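Local atomic coordinates of aldehyde dehydrogenase (Bartonella henselae, PDB entry 3I44), a protein that probably catalyses the NAD(P)+-dependent oxidation of aldehydes to the corresponding carboxylic acids. Residues T169-P174 against S299-N304; F280-I285 against I435-R440; Y429-Y434 against S466-V471. The protein carries 1 engineered substitution. One frame throughout, in Å; residues are numbered along the deposited sequence.

Interaction 1. Residues T169-P174 against S299-N304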
loop_
_atom_site.group_PDB
_atom_site.type_symbol
_atom_site.label_atom_id
_atom_site.label_comp_id
_atom_site.label_asym_id
_atom_site.label_seq_id
_atom_site.Cartn_x
_atom_site.Cartn_y
_atom_site.Cartn_z
ATOM N N THR A 169 -7.156 16.513 -4.343
ATOM C CA THR A 169 -5.983 17.316 -4.657
ATOM C C THR A 169 -5.992 18.611 -3.841
ATOM O O THR A 169 -7.050 19.093 -3.466
ATOM C CB THR A 169 -5.955 17.655 -6.150
ATOM O OG1 THR A 169 -7.193 18.248 -6.518
ATOM C CG2 THR A 169 -5.734 16.404 -7.011
ATOM N N PRO A 170 -4.818 19.202 -3.606
ATOM C CA PRO A 170 -4.717 20.412 -2.805
ATOM C C PRO A 170 -4.601 21.682 -3.679
ATOM O O PRO A 170 -4.850 21.628 -4.897
ATOM C CB PRO A 170 -3.444 20.146 -2.015
ATOM C CG PRO A 170 -2.575 19.444 -3.009
ATOM C CD PRO A 170 -3.479 18.724 -3.981
ATOM N N TRP A 171 -4.203 22.795 -3.048
ATOM C CA TRP A 171 -4.202 24.144 -3.655
ATOM C C TRP A 171 -2.834 24.681 -4.064
ATOM O O TRP A 171 -2.762 25.716 -4.712
ATOM C CB TRP A 171 -4.822 25.148 -2.650
ATOM C CG TRP A 171 -4.244 25.001 -1.290
ATOM C CD1 TRP A 171 -4.725 24.228 -0.276
ATOM C CD2 TRP A 171 -3.015 25.558 -0.815
ATOM N NE1 TRP A 171 -3.906 24.316 0.815
ATOM C CE2 TRP A 171 -2.846 25.126 0.512
ATOM C CE3 TRP A 171 -2.064 26.419 -1.370
ATOM C CZ2 TRP A 171 -1.766 25.510 1.286
ATOM C CZ3 TRP A 171 -1.002 26.796 -0.618
ATOM C CH2 TRP A 171 -0.851 26.346 0.705
ATOM N N ASN A 172 -1.755 24.045 -3.624
ATOM C CA ASN A 172 -0.433 24.629 -3.753
ATOM C C ASN A 172 0.238 24.454 -5.114
ATOM O O ASN A 172 0.968 25.337 -5.532
ATOM C CB ASN A 172 0.502 24.192 -2.617
ATOM C CG ASN A 172 0.787 22.699 -2.601
ATOM O OD1 ASN A 172 -0.104 21.889 -2.838
ATOM N ND2 ASN A 172 2.019 22.330 -2.278
ATOM N N TRP A 173 0.037 23.314 -5.761
ATOM C CA TRP A 173 0.544 23.073 -7.094
ATOM C C TRP A 173 -0.590 22.345 -7.846
ATOM O O TRP A 173 -0.462 21.156 -8.227
ATOM C CB TRP A 173 1.816 22.221 -7.025
ATOM C CG TRP A 173 3.065 22.972 -6.689
ATOM C CD1 TRP A 173 3.695 23.022 -5.483
ATOM C CD2 TRP A 173 3.864 23.716 -7.588
ATOM N NE1 TRP A 173 4.840 23.785 -5.573
ATOM C CE2 TRP A 173 4.953 24.232 -6.861
ATOM C CE3 TRP A 173 3.766 24.006 -8.953
ATOM C CZ2 TRP A 173 5.938 25.011 -7.452
ATOM C CZ3 TRP A 173 4.745 24.795 -9.537
ATOM C CH2 TRP A 173 5.810 25.288 -8.790
ATOM N N PRO A 174 -1.720 23.043 -8.031
ATOM C CA PRO A 174 -2.963 22.339 -8.404
ATOM C C PRO A 174 -2.903 21.473 -9.688
ATOM O O PRO A 174 -3.353 20.346 -9.654
ATOM C CB PRO A 174 -3.993 23.473 -8.534
ATOM C CG PRO A 174 -3.204 24.774 -8.493
ATOM C CD PRO A 174 -1.926 24.476 -7.768
ATOM N N SER A 299 6.463 30.764 -2.517
ATOM C CA SER A 299 6.329 31.281 -1.155
ATOM C C SER A 299 6.449 30.174 -0.112
ATOM O O SER A 299 5.841 30.243 0.963
ATOM C CB SER A 299 5.027 32.058 -1.005
ATOM O OG SER A 299 4.898 33.019 -2.061
ATOM N N GLY A 300 7.272 29.166 -0.429
ATOM C CA GLY A 300 7.539 28.073 0.476
ATOM C C GLY A 300 6.470 27.004 0.509
ATOM O O GLY A 300 6.527 26.083 1.361
ATOM N N GLN A 301 5.506 27.089 -0.402
ATOM C CA GLN A 301 4.307 26.218 -0.337
ATOM C C GLN A 301 4.519 25.008 -1.232
ATOM O O GLN A 301 3.815 24.826 -2.224
ATOM C CB GLN A 301 3.054 26.999 -0.776
ATOM C CG GLN A 301 2.854 28.258 0.084
ATOM C CD GLN A 301 1.752 29.161 -0.375
ATOM O OE1 GLN A 301 0.826 29.422 0.392
ATOM N NE2 GLN A 301 1.859 29.689 -1.618
ATOM N N SER A 302 5.584 24.271 -0.932
ATOM C CA SER A 302 5.966 23.108 -1.661
ATOM C C SER A 302 6.291 22.044 -0.641
ATOM O O SER A 302 7.122 22.246 0.252
ATOM C CB SER A 302 7.173 23.397 -2.571
ATOM O OG SER A 302 6.778 24.255 -3.617
ATOM N N CYS A 303 5.647 20.888 -0.770
ATOM C CA CYS A 303 5.816 19.845 0.226
ATOM C C CYS A 303 7.273 19.378 0.347
ATOM O O CYS A 303 7.703 18.990 1.426
ATOM C CB CYS A 303 4.841 18.701 -0.066
ATOM S SG CYS A 303 3.079 19.285 -0.170
ATOM N N ASN A 304 8.030 19.442 -0.745
ATOM C CA ASN A 304 9.443 19.015 -0.763
ATOM C C ASN A 304 10.480 20.135 -0.606
ATOM O O ASN A 304 11.692 19.898 -0.773
ATOM C CB ASN A 304 9.729 18.215 -2.054
ATOM C CG ASN A 304 9.788 19.093 -3.299
ATOM O OD1 ASN A 304 9.245 20.225 -3.328
ATOM N ND2 ASN A 304 10.396 18.563 -4.354
#
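Asn172 and Gln301 mark the nearest approach of two irregular loops, their CA atoms 6.1 Å apart. Gln301 sits at the centre of an inverse gamma turn, closed by a weak bond from Ser302 N to Gly300 O. On the other side, Trp173 holds the N-cap position of helix 174-188. The turn presents the carbonyl of Gln301 to the Asn172 amide, whose CG is set between its own backbone N and carbonyl carbon (chi1 64°), facing the turn. Asn172 ND2 donates to Gln301 O over 3.1 Å, the acceptor lying close to the amide plane while the donor stands well above the plane of the carbonyl. Gln177 NE2 holds Asn172 OD1 at the other end, and the two bonds together fix the rotation of the amide. Gln301 O takes a further bond from Asn298 ND2.

Trp173 approaches by the edge of its indole: NE1 donates to Ser302 OG at 2.8 Å, nearly straight at 173° and in the ring plane. Trp171 meets Gln301 differently. The extended glutamine crosses the indole at about a right angle and brings Gln301 CD to the ring edge, 3.6 Å from Trp171 CZ3, with ring and amide planes 61° apart; Gln301 OE1 reaches on to a weak bond from Val346 N.

Cys303, after Ser302, turns SG to the Asn172 amide in one of its two conformations. The pairing of a Pro-Trp-Asn-Trp-Pro loop with a Gly-Gln-Ser-Cys loop is consistent with the aldehyde dehydrogenase active site, where relatives juxtapose the oxyanion-hole asparagine and the nucleophilic cysteine.

Interaction 2. Residues F280-I285 against I435-R440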
loop_
_atom_site.group_PDB
_atom_site.type_symbol
_atom_site.label_atom_id
_atom_site.label_comp_id
_atom_site.label_asym_id
_atom_site.label_seq_id
_atom_site.Cartn_x
_atom_site.Cartn_y
_atom_site.Cartn_z
ATOM N N PHE A 280 27.923 21.272 2.216
ATOM C CA PHE A 280 29.301 21.163 2.651
ATOM C C PHE A 280 30.104 22.368 2.191
ATOM O O PHE A 280 29.717 23.058 1.252
ATOM C CB PHE A 280 29.932 19.876 2.118
ATOM C CG PHE A 280 29.466 18.646 2.823
ATOM C CD1 PHE A 280 30.091 18.226 3.996
ATOM C CD2 PHE A 280 28.380 17.916 2.341
ATOM C CE1 PHE A 280 29.673 17.103 4.650
ATOM C CE2 PHE A 280 27.938 16.787 3.012
ATOM C CZ PHE A 280 28.592 16.364 4.157
ATOM N N ALA A 281 31.230 22.606 2.880
ATOM C CA ALA A 281 32.169 23.695 2.526
ATOM C C ALA A 281 32.671 23.605 1.067
ATOM O O ALA A 281 33.049 24.606 0.455
ATOM C CB ALA A 281 33.364 23.728 3.524
ATOM N N ASP A 282 32.690 22.397 0.524
ATOM C CA ASP A 282 33.189 22.186 -0.828
ATOM C C ASP A 282 32.079 22.168 -1.869
ATOM O O ASP A 282 32.306 21.721 -2.996
ATOM C CB ASP A 282 34.076 20.931 -0.905
ATOM C CG ASP A 282 33.318 19.589 -0.612
ATOM O OD1 ASP A 282 32.070 19.569 -0.512
ATOM O OD2 ASP A 282 34.008 18.548 -0.495
ATOM N N ALA A 283 30.894 22.690 -1.519
ATOM C CA ALA A 283 29.799 22.812 -2.483
ATOM C C ALA A 283 30.174 23.821 -3.577
ATOM O O ALA A 283 31.007 24.688 -3.360
ATOM C CB ALA A 283 28.471 23.203 -1.787
ATOM N N ASP A 284 29.565 23.682 -4.752
ATOM C CA ASP A 284 29.790 24.595 -5.854
ATOM C C ASP A 284 29.386 26.026 -5.456
ATOM O O ASP A 284 28.593 26.236 -4.511
ATOM C CB ASP A 284 29.036 24.135 -7.110
ATOM C CG ASP A 284 27.510 24.184 -6.936
ATOM O OD1 ASP A 284 26.970 23.277 -6.282
ATOM O OD2 ASP A 284 26.858 25.142 -7.411
ATOM N N ILE A 285 29.926 26.995 -6.195
ATOM C CA ILE A 285 29.796 28.432 -5.847
ATOM C C ILE A 285 28.345 28.814 -5.522
ATOM O O ILE A 285 28.082 29.482 -4.542
ATOM C CB ILE A 285 30.281 29.358 -7.002
ATOM C CG1 ILE A 285 31.802 29.302 -7.168
ATOM C CG2 ILE A 285 29.838 30.814 -6.786
ATOM C CD1 ILE A 285 32.255 29.722 -8.614
ATOM N N ILE A 435 21.568 17.511 -1.040
ATOM C CA ILE A 435 23.004 17.436 -0.628
ATOM C C ILE A 435 23.802 18.235 -1.618
ATOM O O ILE A 435 23.641 18.051 -2.836
ATOM C CB ILE A 435 23.541 16.003 -0.647
ATOM C CG1 ILE A 435 22.701 15.074 0.245
ATOM C CG2 ILE A 435 25.040 15.935 -0.208
ATOM C CD1 ILE A 435 22.947 13.570 -0.021
ATOM N N GLN A 436 24.636 19.154 -1.110
ATOM C CA GLN A 436 25.543 19.925 -1.939
ATOM C C GLN A 436 26.986 19.679 -1.545
ATOM O O GLN A 436 27.416 20.044 -0.433
ATOM C CB GLN A 436 25.223 21.415 -1.862
ATOM C CG GLN A 436 23.752 21.740 -1.706
ATOM C CD GLN A 436 22.851 21.220 -2.826
ATOM O OE1 GLN A 436 23.184 21.263 -4.022
ATOM N NE2 GLN A 436 21.648 20.790 -2.428
ATOM N N SER A 437 27.730 19.024 -2.442
ATOM C CA SER A 437 29.180 18.854 -2.287
ATOM C C SER A 437 29.819 18.477 -3.619
ATOM O O SER A 437 29.249 17.709 -4.408
ATOM C CB SER A 437 29.498 17.765 -1.268
ATOM O OG SER A 437 30.874 17.377 -1.299
ATOM N N GLN A 438 31.006 19.023 -3.873
ATOM C CA GLN A 438 31.731 18.666 -5.096
ATOM C C GLN A 438 32.484 17.352 -4.958
ATOM O O GLN A 438 33.028 16.885 -5.951
ATOM C CB GLN A 438 32.629 19.827 -5.569
ATOM C CG GLN A 438 31.781 20.899 -6.187
ATOM C CD GLN A 438 32.551 22.121 -6.575
ATOM O OE1 GLN A 438 32.729 22.380 -7.758
ATOM N NE2 GLN A 438 32.970 22.907 -5.592
ATOM N N ASP A 439 32.490 16.755 -3.736
ATOM C CA ASP A 439 33.087 15.428 -3.486
ATOM C C ASP A 439 32.049 14.306 -3.754
ATOM O O ASP A 439 31.180 14.037 -2.909
ATOM C CB ASP A 439 33.583 15.366 -2.061
ATOM C CG ASP A 439 34.294 14.074 -1.731
ATOM O OD1 ASP A 439 34.220 13.094 -2.486
ATOM O OD2 ASP A 439 34.908 14.043 -0.652
ATOM N N ARG A 440 32.164 13.659 -4.939
ATOM C CA ARG A 440 31.164 12.687 -5.414
ATOM C C ARG A 440 31.004 11.517 -4.441
ATOM O O ARG A 440 29.854 11.110 -4.126
ATOM C CB ARG A 440 31.559 12.148 -6.764
ATOM C CG ARG A 440 30.461 11.346 -7.450
ATOM C CD ARG A 440 30.894 11.070 -8.853
ATOM N NE ARG A 440 29.860 10.384 -9.598
ATOM C CZ ARG A 440 29.946 10.093 -10.896
ATOM N NH1 ARG A 440 31.012 10.435 -11.603
ATOM N NH2 ARG A 440 28.950 9.477 -11.492
#
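Ala283 and Ser437 pass closest, their CA atoms 4.0 Å apart, in the tightly packed part of the contact. Beside them the methyl of Ala283 rests on Gln436, CB to CB 3.7 Å, and Phe280 N donates to Gln436 O (3.0 Å). The Phe280 ring directs its edge at that same oxygen and continues past Ser437 CB toward Ile435, while Phe414 meets it edge-to-face.

A type I turn from Phe280 to Ala283 then delivers Asp282. Its carboxylate accepts from the serine hydroxyl on the syn side, Ser437 OG to Asp282 OD1 2.6 Å. Ser437 OG, anti to its backbone N (chi1 168°), in turn accepts from Asp439 N, which makes an ST turn.

The solvent side is polar, held by hydrogen bonds rather than by apolar packing. Exposed Gln438 lays its extended chain along the turn, and its NE2 and backbone N grip Asp282 O from opposite faces of the carbonyl plane, at 2.9 Å for NE2 and 3.1 Å for N. The looser part lies in Asp284, which only grazes the Gln438 amide and turns its charge to Arg290, and in the pair of Asp282 and Asp439.

Asp282 OD2 and Asp439 OD2 are 4.6 Å apart, a like-charge pair that would be unfavourable on its own. Lys442 forms a salt bridge with Asp282 OD2, which probably offsets the repulsion at the start of helix 440-449.

Interaction 3. Residues Y429-Y434 against S466-V471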
loop_
_atom_site.group_PDB
_atom_site.type_symbol
_atom_site.label_atom_id
_atom_site.label_comp_id
_atom_site.label_asym_id
_atom_site.label_seq_id
_atom_site.Cartn_x
_atom_site.Cartn_y
_atom_site.Cartn_z
ATOM N N TYR A 429 9.132 12.981 8.733
ATOM C CA TYR A 429 8.916 13.165 7.310
ATOM C C TYR A 429 10.067 12.515 6.540
ATOM O O TYR A 429 11.032 12.053 7.169
ATOM C CB TYR A 429 8.872 14.642 6.974
ATOM C CG TYR A 429 7.634 15.386 7.430
ATOM C CD1 TYR A 429 6.399 15.087 6.900
ATOM C CD2 TYR A 429 7.719 16.424 8.363
ATOM C CE1 TYR A 429 5.274 15.768 7.293
ATOM C CE2 TYR A 429 6.603 17.099 8.781
ATOM C CZ TYR A 429 5.380 16.778 8.249
ATOM O OH TYR A 429 4.252 17.467 8.620
ATOM N N GLY A 430 9.959 12.475 5.206
ATOM C CA GLY A 430 11.021 11.914 4.354
ATOM C C GLY A 430 10.658 11.990 2.891
ATOM O O GLY A 430 10.529 10.949 2.215
ATOM N N LEU A 431 10.453 13.220 2.411
ATOM C CA LEU A 431 10.009 13.419 1.064
ATOM C C LEU A 431 11.265 13.611 0.176
ATOM O O LEU A 431 11.749 12.623 -0.376
ATOM C CB LEU A 431 8.975 14.529 0.974
ATOM C CG LEU A 431 8.305 14.763 -0.379
ATOM C CD1 LEU A 431 7.694 13.458 -1.016
ATOM C CD2 LEU A 431 7.204 15.854 -0.276
ATOM N N THR A 432 11.793 14.840 0.070
ATOM C CA THR A 432 13.078 15.110 -0.626
ATOM C C THR A 432 14.076 15.668 0.343
ATOM O O THR A 432 13.783 16.644 1.046
ATOM C CB THR A 432 12.928 16.143 -1.758
ATOM O OG1 THR A 432 11.894 15.734 -2.660
ATOM C CG2 THR A 432 14.224 16.272 -2.544
ATOM N N ASN A 433 15.262 15.074 0.386
ATOM C CA ASN A 433 16.408 15.676 1.025
ATOM C C ASN A 433 17.397 16.089 -0.080
ATOM O O ASN A 433 17.362 15.534 -1.189
ATOM C CB ASN A 433 17.075 14.686 1.976
ATOM C CG ASN A 433 16.336 14.549 3.316
ATOM O OD1 ASN A 433 15.898 15.540 3.879
ATOM N ND2 ASN A 433 16.233 13.319 3.836
ATOM N N TYR A 434 18.287 17.032 0.251
ATOM C CA TYR A 434 19.167 17.705 -0.698
ATOM C C TYR A 434 20.599 17.687 -0.148
ATOM O O TYR A 434 20.837 17.825 1.074
ATOM C CB TYR A 434 18.708 19.149 -0.934
ATOM C CG TYR A 434 17.282 19.288 -1.437
ATOM C CD1 TYR A 434 17.027 19.575 -2.768
ATOM C CD2 TYR A 434 16.181 19.131 -0.577
ATOM C CE1 TYR A 434 15.706 19.696 -3.255
ATOM C CE2 TYR A 434 14.885 19.256 -1.048
ATOM C CZ TYR A 434 14.648 19.533 -2.398
ATOM O OH TYR A 434 13.367 19.669 -2.903
ATOM N N SER A 466 10.746 9.675 -13.785
ATOM C CA SER A 466 10.991 9.268 -12.416
ATOM C C SER A 466 9.694 9.426 -11.620
ATOM O O SER A 466 8.831 10.203 -11.968
ATOM C CB SER A 466 12.078 10.139 -11.779
ATOM O OG SER A 466 12.288 9.833 -10.389
ATOM N N TYR A 467 9.582 8.698 -10.527
ATOM C CA TYR A 467 8.483 8.933 -9.592
ATOM C C TYR A 467 8.699 10.157 -8.730
ATOM O O TYR A 467 9.835 10.632 -8.553
ATOM C CB TYR A 467 8.285 7.734 -8.684
ATOM C CG TYR A 467 9.342 7.453 -7.638
ATOM C CD1 TYR A 467 9.488 8.257 -6.506
ATOM C CD2 TYR A 467 10.137 6.321 -7.728
ATOM C CE1 TYR A 467 10.406 7.944 -5.513
ATOM C CE2 TYR A 467 11.050 5.988 -6.730
ATOM C CZ TYR A 467 11.181 6.805 -5.634
ATOM O OH TYR A 467 12.068 6.460 -4.682
ATOM N N PHE A 468 7.596 10.622 -8.168
ATOM C CA PHE A 468 7.608 11.576 -7.102
ATOM C C PHE A 468 6.876 10.984 -5.890
ATOM O O PHE A 468 5.696 10.613 -5.981
ATOM C CB PHE A 468 6.919 12.876 -7.538
ATOM C CG PHE A 468 7.058 14.000 -6.528
ATOM C CD1 PHE A 468 8.007 15.004 -6.714
ATOM C CD2 PHE A 468 6.259 14.042 -5.393
ATOM C CE1 PHE A 468 8.143 16.035 -5.784
ATOM C CE2 PHE A 468 6.390 15.065 -4.461
ATOM C CZ PHE A 468 7.320 16.057 -4.652
ATOM N N GLY A 469 7.572 10.925 -4.754
ATOM C CA GLY A 469 6.968 10.465 -3.540
ATOM C C GLY A 469 7.949 10.226 -2.447
ATOM O O GLY A 469 9.162 10.239 -2.687
ATOM N N GLY A 470 7.422 9.983 -1.247
ATOM C CA GLY A 470 8.252 9.942 -0.031
ATOM C C GLY A 470 8.251 8.606 0.680
ATOM O O GLY A 470 7.928 7.564 0.084
ATOM N N VAL A 471 8.686 8.651 1.945
ATOM C CA VAL A 471 8.588 7.549 2.910
ATOM C C VAL A 471 8.015 8.143 4.223
ATOM O O VAL A 471 7.900 9.378 4.370
ATOM C CB VAL A 471 9.973 6.859 3.206
ATOM C CG1 VAL A 471 10.647 6.327 1.907
ATOM C CG2 VAL A 471 10.885 7.814 3.887
#
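Leu431 swings CG anti to its backbone N (chi1 -174°) and then turns at chi2 (52°), which carries CD1 over the peptide joining Gly469 and Gly470. This happens where the chain enters strand 432-436, next to the last strand of the seven-stranded, mostly parallel sheet of the aldehyde dehydrogenase fold. The methyl rests over the face of that peptide, Leu431 CD1 to Gly470 N 3.5 Å, and also touches the Phe468 ring, Leu431 CD1 to Phe468 CE2 4.0 Å. The Phe468 ring, its CG also anti to the backbone N (chi1 -172°), receives that methyl obliquely; both residues also pack on Met454 of strand 454-457.

The glycines permit the closeness. Gly470 CA lies 3.4 Å from Gly430 O, and Val471 CG2 comes within 4.1 Å of Gly430 CA. The second subunit backs the same loop, with its Asp490 against Val471 and its Lys492 against Tyr467.

One backbone bond joins the segments: Val471 N donates to Gly430 O over 3.0 Å, and Val471 CG2 covers that same oxygen at 3.6 Å.

In the fold
Along the chain the segments of interaction 2 alternate with those of interactions 1 and 3, whereas interaction 1 closes before interaction 3 opens. Interactions 2 and 3 share strand 432-436, one at each end of it, their centres about 21 Å apart. Interaction 1 lies near the centre of the chain, centre to centre about 14 Å from interaction 3 and about 28 Å from interaction 2. It touches interaction 3 directly: Tyr434 OH probably bonds to Asn304 O, and Asn304 ND2 packs on Phe468 CE1. The seven-stranded sheet thus connects the loop carrying Cys303, consistent with the active site, to the 466-471 loop beside the second subunit and to the peripheral turn at 280-285.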